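Local coordinates for protein ethyl acetate hydrolase (Pseudomonas veronii, PDB 5EFZ) that hydrolyses ethyl acetate and other short acetyl esters, a step in the bacterial breakdown of short-chain methyl ketones such as 2-butanone, at residues L144-Y158 with F167-N180. Residues are numbered along the deposited sequence; the frame is centred on the assembly and turned at random.
Sequences LALVVGGSMGAQQTY and FVKRAAAIAGTARN. With ACT (acetate ion), chain O; EDO (1,2-ethanediol), chain K; EDO (1,2-ethanediol), chain M.
L144 sets its CG at the ring edge of F167, 3.7 Å from CE1, and its backbone N hydrogen-bonds F167 O. R170 NH1 hydrogen-bonds A145 O (2.9 Å) on a lone pair, and this oxygen lies in the guanidinium plane; R170 NH2 hydrogen-bonds S358 O. Strands 146-150 and 170-174 then run parallel, with bonds such as A172 N to V147 O. V148 CG2 lies against A172 CB and I174 CD1. At the strand end S151 N hydrogen-bonds I174 O at 2.8 Å. S151, the inferred nucleophile, has phi 54° and psi -114°, consistent with the strained turn of a nucleophile elbow. An acetate, probably from the crystallisation liquor, hydrogen-bonds M152 N and H334 NE2. A154 CB sits 3.7 Å from G176 CA, where a side chain would clash. A178 CB makes a CH-pi contact over one face of the Y158 ring, 3.8 Å from its centroid; A173 CB meets the other, 3.4 Å from CZ. Y158 OH hydrogen-bonds water 2, which donates to G176 O. A leucine here would probably leave both methyls without a flat partner and water 2 with one anchor fewer. In this beta-alpha-beta unit of the alpha/beta-hydrolase fold, main-chain hydrogen bonds and close alanine-glycine contacts thus fix the strand-to-helix turn carrying S151.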
ATOM      1  N   LEU A 144     -10.872  14.415  32.021  1.00 18.43           N
ATOM      2  CA  LEU A 144     -10.764  12.993  31.637  1.00 20.55           C
ATOM      3  C   LEU A 144      -9.481  12.335  32.179  1.00 23.41           C
ATOM      4  O   LEU A 144      -8.377  12.872  31.994  1.00 22.57           O
ATOM      5  CB  LEU A 144     -10.805  12.861  30.122  1.00 20.18           C
ATOM      6  CG  LEU A 144     -12.170  13.266  29.536  1.00 22.31           C
ATOM      7  CD1 LEU A 144     -12.068  13.569  28.025  1.00 19.12           C
ATOM      8  CD2 LEU A 144     -13.191  12.161  29.822  1.00 25.21           C
ATOM      9  N   ALA A 145      -9.631  11.175  32.834  1.00 22.13           N
ATOM     10  CA  ALA A 145      -8.467  10.392  33.264  1.00 21.43           C
ATOM     11  C   ALA A 145      -7.628   9.952  32.074  1.00 19.75           C
ATOM     12  O   ALA A 145      -6.418   9.820  32.205  1.00 21.15           O
ATOM     13  CB  ALA A 145      -8.891   9.169  34.088  1.00 23.26           C
ATOM     14  N   LEU A 146      -8.266   9.722  30.918  1.00 17.81           N
ATOM     15  CA  LEU A 146      -7.580   9.224  29.719  1.00 16.11           C
ATOM     16  C   LEU A 146      -8.488   9.457  28.528  1.00 18.40           C
ATOM     17  O   LEU A 146      -9.702   9.283  28.656  1.00 18.30           O
ATOM     18  CB  LEU A 146      -7.257   7.718  29.843  1.00 16.51           C
ATOM     19  CG  LEU A 146      -6.735   7.023  28.575  1.00 18.05           C
ATOM     20  CD1 LEU A 146      -5.317   7.596  28.263  1.00 16.12           C
ATOM     21  CD2 LEU A 146      -6.636   5.514  28.829  1.00 18.29           C
ATOM     22  N   VAL A 147      -7.910   9.935  27.422  1.00 15.34           N
ATOM     23  CA  VAL A 147      -8.530   9.851  26.113  1.00 14.89           C
ATOM     24  C   VAL A 147      -7.709   8.834  25.307  1.00 17.14           C
ATOM     25  O   VAL A 147      -6.489   8.933  25.241  1.00 17.87           O
ATOM     26  CB  VAL A 147      -8.566  11.194  25.404  1.00 15.79           C
ATOM     27  CG1 VAL A 147      -9.253  11.029  24.043  1.00 18.53           C
ATOM     28  CG2 VAL A 147      -9.365  12.232  26.263  1.00 19.33           C
ATOM     29  N   VAL A 148      -8.366   7.829  24.749  1.00 14.16           N
ATOM     30  CA  VAL A 148      -7.641   6.806  23.990  1.00 15.42           C
ATOM     31  C   VAL A 148      -8.444   6.388  22.766  1.00 16.74           C
ATOM     32  O   VAL A 148      -9.654   6.140  22.850  1.00 16.87           O
ATOM     33  CB  VAL A 148      -7.310   5.550  24.880  1.00 21.04           C
ATOM     34  CG1 VAL A 148      -8.588   4.981  25.575  1.00 19.27           C
ATOM     35  CG2 VAL A 148      -6.542   4.449  24.058  1.00 18.08           C
ATOM     36  N   GLY A 149      -7.766   6.296  21.620  1.00 14.52           N
ATOM     37  CA  GLY A 149      -8.436   5.811  20.422  1.00 14.31           C
ATOM     38  C   GLY A 149      -7.412   5.386  19.399  1.00 16.89           C
ATOM     39  O   GLY A 149      -6.231   5.718  19.530  1.00 16.35           O
ATOM     40  N   GLY A 150      -7.865   4.646  18.390  1.00 15.02           N
ATOM     41  CA  GLY A 150      -6.975   4.178  17.343  1.00 15.84           C
ATOM     42  C   GLY A 150      -7.383   4.771  16.012  1.00 16.24           C
ATOM     43  O   GLY A 150      -8.573   4.951  15.745  1.00 17.54           O
ATOM     44  N   SER A 151      -6.373   5.074  15.213  1.00 14.78           N
ATOM     45  CA  SER A 151      -6.508   5.658  13.867  1.00 17.36           C
ATOM     46  C   SER A 151      -7.353   6.945  13.880  1.00 16.71           C
ATOM     47  O   SER A 151      -6.889   7.936  14.427  1.00 17.02           O
ATOM     48  CB  SER A 151      -7.062   4.639  12.892  1.00 20.36           C
ATOM     49  OG  SER A 151      -6.842   5.118  11.570  1.00 22.08           O
ATOM     50  N   MET A 152      -8.542   6.979  13.258  1.00 13.83           N
ATOM     51  CA  MET A 152      -9.382   8.189  13.421  1.00 13.25           C
ATOM     52  C   MET A 152      -9.690   8.488  14.888  1.00 17.48           C
ATOM     53  O   MET A 152      -9.892   9.652  15.265  1.00 13.64           O
ATOM     54  CB  MET A 152     -10.710   8.059  12.673  1.00 14.49           C
ATOM     55  CG  MET A 152     -10.542   8.099  11.179  1.00 15.68           C
ATOM     56  SD  MET A 152     -12.144   8.290  10.354  1.00 14.82           S
ATOM     57  CE  MET A 152     -12.416  10.034  10.655  1.00 12.26           C
ATOM     58  N   GLY A 153      -9.746   7.436  15.697  1.00 15.99           N
ATOM     59  CA  GLY A 153      -9.866   7.583  17.147  1.00 15.00           C
ATOM     60  C   GLY A 153      -8.655   8.305  17.751  1.00 16.08           C
ATOM     61  O   GLY A 153      -8.802   9.069  18.700  1.00 15.89           O
ATOM     62  N   ALA A 154      -7.469   8.037  17.209  1.00 14.37           N
ATOM     63  CA  ALA A 154      -6.232   8.726  17.592  1.00 16.16           C
ATOM     64  C   ALA A 154      -6.249  10.178  17.104  1.00 15.54           C
ATOM     65  O   ALA A 154      -5.775  11.101  17.795  1.00 15.68           O
ATOM     66  CB  ALA A 154      -4.994   7.984  17.015  1.00 12.49           C
ATOM     67  N   GLN A 155      -6.755  10.403  15.899  1.00 13.98           N
ATOM     68  CA  GLN A 155      -6.907  11.781  15.437  1.00 15.10           C
ATOM     69  C   GLN A 155      -7.752  12.606  16.394  1.00 16.90           C
ATOM     70  O   GLN A 155      -7.383  13.736  16.723  1.00 15.38           O
ATOM     71  CB  GLN A 155      -7.573  11.807  14.065  1.00 16.43           C
ATOM     72  CG  GLN A 155      -6.696  11.231  12.932  1.00 14.94           C
ATOM     73  CD  GLN A 155      -7.411  11.366  11.588  1.00 17.25           C
ATOM     74  OE1 GLN A 155      -8.571  10.969  11.464  1.00 18.19           O
ATOM     75  NE2 GLN A 155      -6.741  11.981  10.605  1.00 16.36           N
ATOM     76  N   GLN A 156      -8.886  12.050  16.844  1.00 14.44           N
ATOM     77  CA  GLN A 156      -9.705  12.746  17.838  1.00 15.27           C
ATOM     78  C   GLN A 156      -8.986  12.906  19.188  1.00 15.99           C
ATOM     79  O   GLN A 156      -9.185  13.893  19.892  1.00 15.91           O
ATOM     80  CB  GLN A 156     -11.030  12.007  18.049  1.00 16.02           C
ATOM     81  CG  GLN A 156     -11.950  12.076  16.794  1.00 19.76           C
ATOM     82  CD  GLN A 156     -13.057  11.045  16.847  1.00 18.46           C
ATOM     83  OE1 GLN A 156     -14.107  11.274  17.460  1.00 19.41           O
ATOM     84  NE2 GLN A 156     -12.808   9.876  16.241  1.00 16.38           N
ATOM     85  N   THR A 157      -8.182  11.912  19.556  1.00 14.13           N
ATOM     86  CA  THR A 157      -7.398  11.986  20.784  1.00 14.64           C
ATOM     87  C   THR A 157      -6.426  13.171  20.773  1.00 15.94           C
ATOM     88  O   THR A 157      -6.358  13.939  21.746  1.00 17.49           O
ATOM     89  CB  THR A 157      -6.645  10.647  21.015  1.00 17.28           C
ATOM     90  OG1 THR A 157      -7.613   9.605  21.249  1.00 18.13           O
ATOM     91  CG2 THR A 157      -5.666  10.729  22.246  1.00 14.20           C
ATOM     92  N   TYR A 158      -5.667  13.333  19.687  1.00 14.84           N
ATOM     93  CA  TYR A 158      -4.773  14.478  19.554  1.00 15.19           C
ATOM     94  C   TYR A 158      -5.539  15.792  19.581  1.00 16.88           C
ATOM     95  O   TYR A 158      -5.150  16.757  20.253  1.00 18.40           O
ATOM     96  CB  TYR A 158      -3.975  14.385  18.248  1.00 14.64           C
ATOM     97  CG  TYR A 158      -2.807  13.430  18.332  1.00 18.43           C
ATOM     98  CD1 TYR A 158      -1.798  13.609  19.296  1.00 20.09           C
ATOM     99  CD2 TYR A 158      -2.682  12.357  17.443  1.00 18.26           C
ATOM    100  CE1 TYR A 158      -0.685  12.730  19.343  1.00 21.34           C
ATOM    101  CE2 TYR A 158      -1.571  11.485  17.498  1.00 17.79           C
ATOM    102  CZ  TYR A 158      -0.592  11.686  18.443  1.00 22.20           C
ATOM    103  OH  TYR A 158       0.487  10.802  18.486  1.00 20.74           O
ATOM    104  N   PHE A 167      -8.148  19.673  30.265  1.00 26.33           N
ATOM    105  CA  PHE A 167      -9.231  18.720  30.416  1.00 24.25           C
ATOM    106  C   PHE A 167      -8.705  17.275  30.312  1.00 22.53           C
ATOM    107  O   PHE A 167      -9.237  16.362  30.944  1.00 22.42           O
ATOM    108  CB  PHE A 167     -10.279  18.998  29.323  1.00 24.73           C
ATOM    109  CG  PHE A 167     -11.681  18.528  29.644  1.00 23.95           C
ATOM    110  CD1 PHE A 167     -12.069  17.210  29.397  1.00 24.51           C
ATOM    111  CD2 PHE A 167     -12.623  19.423  30.133  1.00 25.61           C
ATOM    112  CE1 PHE A 167     -13.407  16.789  29.649  1.00 24.69           C
ATOM    113  CE2 PHE A 167     -13.943  19.019  30.398  1.00 26.62           C
ATOM    114  CZ  PHE A 167     -14.332  17.698  30.152  1.00 24.52           C
ATOM    115  N   VAL A 168      -7.669  17.075  29.493  1.00 20.69           N
ATOM    116  CA  VAL A 168      -7.187  15.737  29.178  1.00 21.96           C
ATOM    117  C   VAL A 168      -5.969  15.433  30.054  1.00 21.79           C
ATOM    118  O   VAL A 168      -4.901  16.024  29.868  1.00 21.43           O
ATOM    119  CB  VAL A 168      -6.848  15.619  27.658  1.00 19.54           C
ATOM    120  CG1 VAL A 168      -6.366  14.203  27.285  1.00 17.88           C
ATOM    121  CG2 VAL A 168      -8.079  16.042  26.803  1.00 17.25           C
ATOM    122  N   LYS A 169      -6.134  14.540  31.030  1.00 18.84           N
ATOM    123  CA  LYS A 169      -5.013  14.269  31.948  1.00 22.14           C
ATOM    124  C   LYS A 169      -3.985  13.320  31.320  1.00 20.59           C
ATOM    125  O   LYS A 169      -2.788  13.402  31.654  1.00 19.25           O
ATOM    126  CB  LYS A 169      -5.517  13.697  33.279  1.00 23.80           C
ATOM    127  CG  LYS A 169      -6.514  14.609  34.019  1.00 25.11           C
ATOM    128  CD  LYS A 169      -5.932  16.026  34.150  1.00 27.10           C
ATOM    129  CE  LYS A 169      -6.860  16.939  34.937  1.00 28.72           C
ATOM    130  NZ  LYS A 169      -6.346  18.342  35.074  1.00 30.07           N
ATOM    131  N   ARG A 170      -4.459  12.419  30.461  1.00 20.81           N
ATOM    132  CA  ARG A 170      -3.607  11.401  29.816  1.00 20.05           C
ATOM    133  C   ARG A 170      -4.169  11.161  28.444  1.00 21.12           C
ATOM    134  O   ARG A 170      -5.374  11.205  28.292  1.00 20.03           O
ATOM    135  CB  ARG A 170      -3.601  10.080  30.592  1.00 16.67           C
ATOM    136  CG  ARG A 170      -3.123  10.205  32.036  1.00 17.95           C
ATOM    137  CD  ARG A 170      -3.311   8.869  32.752  1.00 19.29           C
ATOM    138  NE  ARG A 170      -2.974   8.999  34.172  1.00 19.93           N
ATOM    139  CZ  ARG A 170      -3.808   9.457  35.103  1.00 24.02           C
ATOM    140  NH1 ARG A 170      -5.040   9.850  34.773  1.00 22.29           N
ATOM    141  NH2 ARG A 170      -3.394   9.549  36.365  1.00 23.30           N
ATOM    142  N   ALA A 171      -3.302  10.886  27.465  1.00 15.64           N
ATOM    143  CA  ALA A 171      -3.735  10.638  26.104  1.00 18.81           C
ATOM    144  C   ALA A 171      -2.960   9.447  25.564  1.00 18.50           C
ATOM    145  O   ALA A 171      -1.748   9.327  25.769  1.00 18.97           O
ATOM    146  CB  ALA A 171      -3.521  11.887  25.216  1.00 16.81           C
ATOM    147  N   ALA A 172      -3.670   8.551  24.901  1.00 16.59           N
ATOM    148  CA  ALA A 172      -3.036   7.433  24.228  1.00 16.66           C
ATOM    149  C   ALA A 172      -3.497   7.418  22.780  1.00 17.92           C
ATOM    150  O   ALA A 172      -4.679   7.138  22.463  1.00 17.17           O
ATOM    151  CB  ALA A 172      -3.350   6.096  24.932  1.00 18.24           C
ATOM    152  N   ALA A 173      -2.552   7.716  21.892  1.00 15.59           N
ATOM    153  CA  ALA A 173      -2.838   7.801  20.454  1.00 15.85           C
ATOM    154  C   ALA A 173      -2.303   6.579  19.761  1.00 16.33           C
ATOM    155  O   ALA A 173      -1.086   6.464  19.545  1.00 18.75           O
ATOM    156  CB  ALA A 173      -2.239   9.057  19.850  1.00 17.03           C
ATOM    157  N   ILE A 174      -3.199   5.640  19.463  1.00 15.63           N
ATOM    158  CA  ILE A 174      -2.805   4.372  18.847  1.00 15.66           C
ATOM    159  C   ILE A 174      -2.974   4.423  17.330  1.00 16.97           C
ATOM    160  O   ILE A 174      -4.066   4.737  16.841  1.00 18.91           O
ATOM    161  CB  ILE A 174      -3.633   3.217  19.380  1.00 17.23           C
ATOM    162  CG1 ILE A 174      -3.616   3.182  20.935  1.00 18.72           C
ATOM    163  CG2 ILE A 174      -3.115   1.904  18.808  1.00 15.76           C
ATOM    164  CD1 ILE A 174      -4.773   2.364  21.509  1.00 18.39           C
ATOM    165  N   ALA A 175      -1.888   4.143  16.602  1.00 13.31           N
ATOM    166  CA  ALA A 175      -1.938   4.004  15.161  1.00 16.71           C
ATOM    167  C   ALA A 175      -2.652   5.187  14.470  1.00 17.49           C
ATOM    168  O   ALA A 175      -3.547   5.004  13.640  1.00 16.38           O
ATOM    169  CB  ALA A 175      -2.607   2.668  14.808  1.00 15.35           C
ATOM    170  N   GLY A 176      -2.214   6.401  14.771  1.00 15.47           N
ATOM    171  CA  GLY A 176      -2.763   7.557  14.080  1.00 16.31           C
ATOM    172  C   GLY A 176      -1.898   8.785  14.313  1.00 19.12           C
ATOM    173  O   GLY A 176      -1.021   8.792  15.194  1.00 20.72           O
ATOM    174  N   THR A 177      -2.126   9.835  13.523  1.00 16.86           N
ATOM    175  CA  THR A 177      -1.299  11.045  13.635  1.00 15.86           C
ATOM    176  C   THR A 177      -2.126  12.275  13.977  1.00 17.38           C
ATOM    177  O   THR A 177      -3.374  12.288  13.864  1.00 17.13           O
ATOM    178  CB  THR A 177      -0.546  11.333  12.322  1.00 19.62           C
ATOM    179  OG1 THR A 177      -1.498  11.348  11.260  1.00 18.90           O
ATOM    180  CG2 THR A 177       0.499  10.245  12.015  1.00 19.88           C
ATOM    181  N   ALA A 178      -1.424  13.321  14.381  1.00 17.57           N
ATOM    182  CA  ALA A 178      -2.046  14.566  14.760  1.00 17.85           C
ATOM    183  C   ALA A 178      -2.289  15.469  13.546  1.00 20.56           C
ATOM    184  O   ALA A 178      -3.173  16.308  13.578  1.00 21.31           O
ATOM    185  CB  ALA A 178      -1.171  15.294  15.809  1.00 18.05           C
ATOM    186  N   ARG A 179      -1.476  15.325  12.502  1.00 18.92           N
ATOM    187  CA  ARG A 179      -1.711  16.045  11.245  1.00 19.74           C
ATOM    188  C   ARG A 179      -1.548  15.083  10.086  1.00 19.69           C
ATOM    189  O   ARG A 179      -0.506  14.447   9.949  1.00 21.20           O
ATOM    190  CB  ARG A 179      -0.734  17.217  11.055  1.00 23.53           C
ATOM    191  CG  ARG A 179      -0.955  17.947   9.698  1.00 28.82           C
ATOM    192  CD  ARG A 179      -0.374  19.360   9.695  1.00 30.77           C
ATOM    193  NE  ARG A 179       1.085  19.365   9.660  1.00 30.40           N
ATOM    194  CZ  ARG A 179       1.832  20.463   9.797  1.00 31.54           C
ATOM    195  NH1 ARG A 179       1.256  21.661   9.985  1.00 30.14           N
ATOM    196  NH2 ARG A 179       3.156  20.356   9.747  1.00 30.01           N
ATOM    197  N   ASN A 180      -2.578  14.968   9.258  1.00 18.04           N
ATOM    198  CA  ASN A 180      -2.601  13.907   8.264  1.00 18.69           C
ATOM    199  C   ASN A 180      -1.587  14.157   7.133  1.00 19.80           C
ATOM    200  O   ASN A 180      -1.414  15.303   6.666  1.00 22.72           O
ATOM    201  CB  ASN A 180      -4.029  13.763   7.705  1.00 17.93           C
ATOM    202  CG  ASN A 180      -4.221  12.467   6.953  1.00 21.70           C
ATOM    203  OD1 ASN A 180      -4.803  12.443   5.852  1.00 22.40           O
ATOM    204  ND2 ASN A 180      -3.727  11.380   7.525  1.00 19.55           N
TER
HETATM  205  C   ACT O 409      -9.391   3.524  10.968  1.00 27.32           C
HETATM  206  O   ACT O 409      -8.293   3.537  10.342  1.00 26.49           O
HETATM  207  OXT ACT O 409      -9.786   4.621  11.488  1.00 25.91           O
HETATM  208  CH3 ACT O 409     -10.160   2.254  11.105  1.00 23.64           C
HETATM  209  C1  EDO K 405      -4.620  17.061   4.898  1.00 44.33           C
HETATM  210  O1  EDO K 405      -3.595  16.146   4.450  1.00 47.53           O
HETATM  211  C2  EDO K 405      -4.051  18.079   5.901  1.00 42.77           C
HETATM  212  O2  EDO K 405      -3.085  17.545   6.839  1.00 37.34           O
HETATM  213  C1  EDO M 407       2.773  12.782   9.989  1.00 38.75           C
HETATM  214  O1  EDO M 407       1.857  13.304   9.035  1.00 39.97           O
HETATM  215  C2  EDO M 407       3.562  13.941  10.590  1.00 34.10           C
HETATM  216  O2  EDO M 407       2.677  14.990  11.019  1.00 26.00           O
HETATM  217  O   HOH W   1      -4.059  12.513  10.717  1.00 28.37           O
HETATM  218  O   HOH W   2       1.464  10.408  16.008  1.00 20.00           O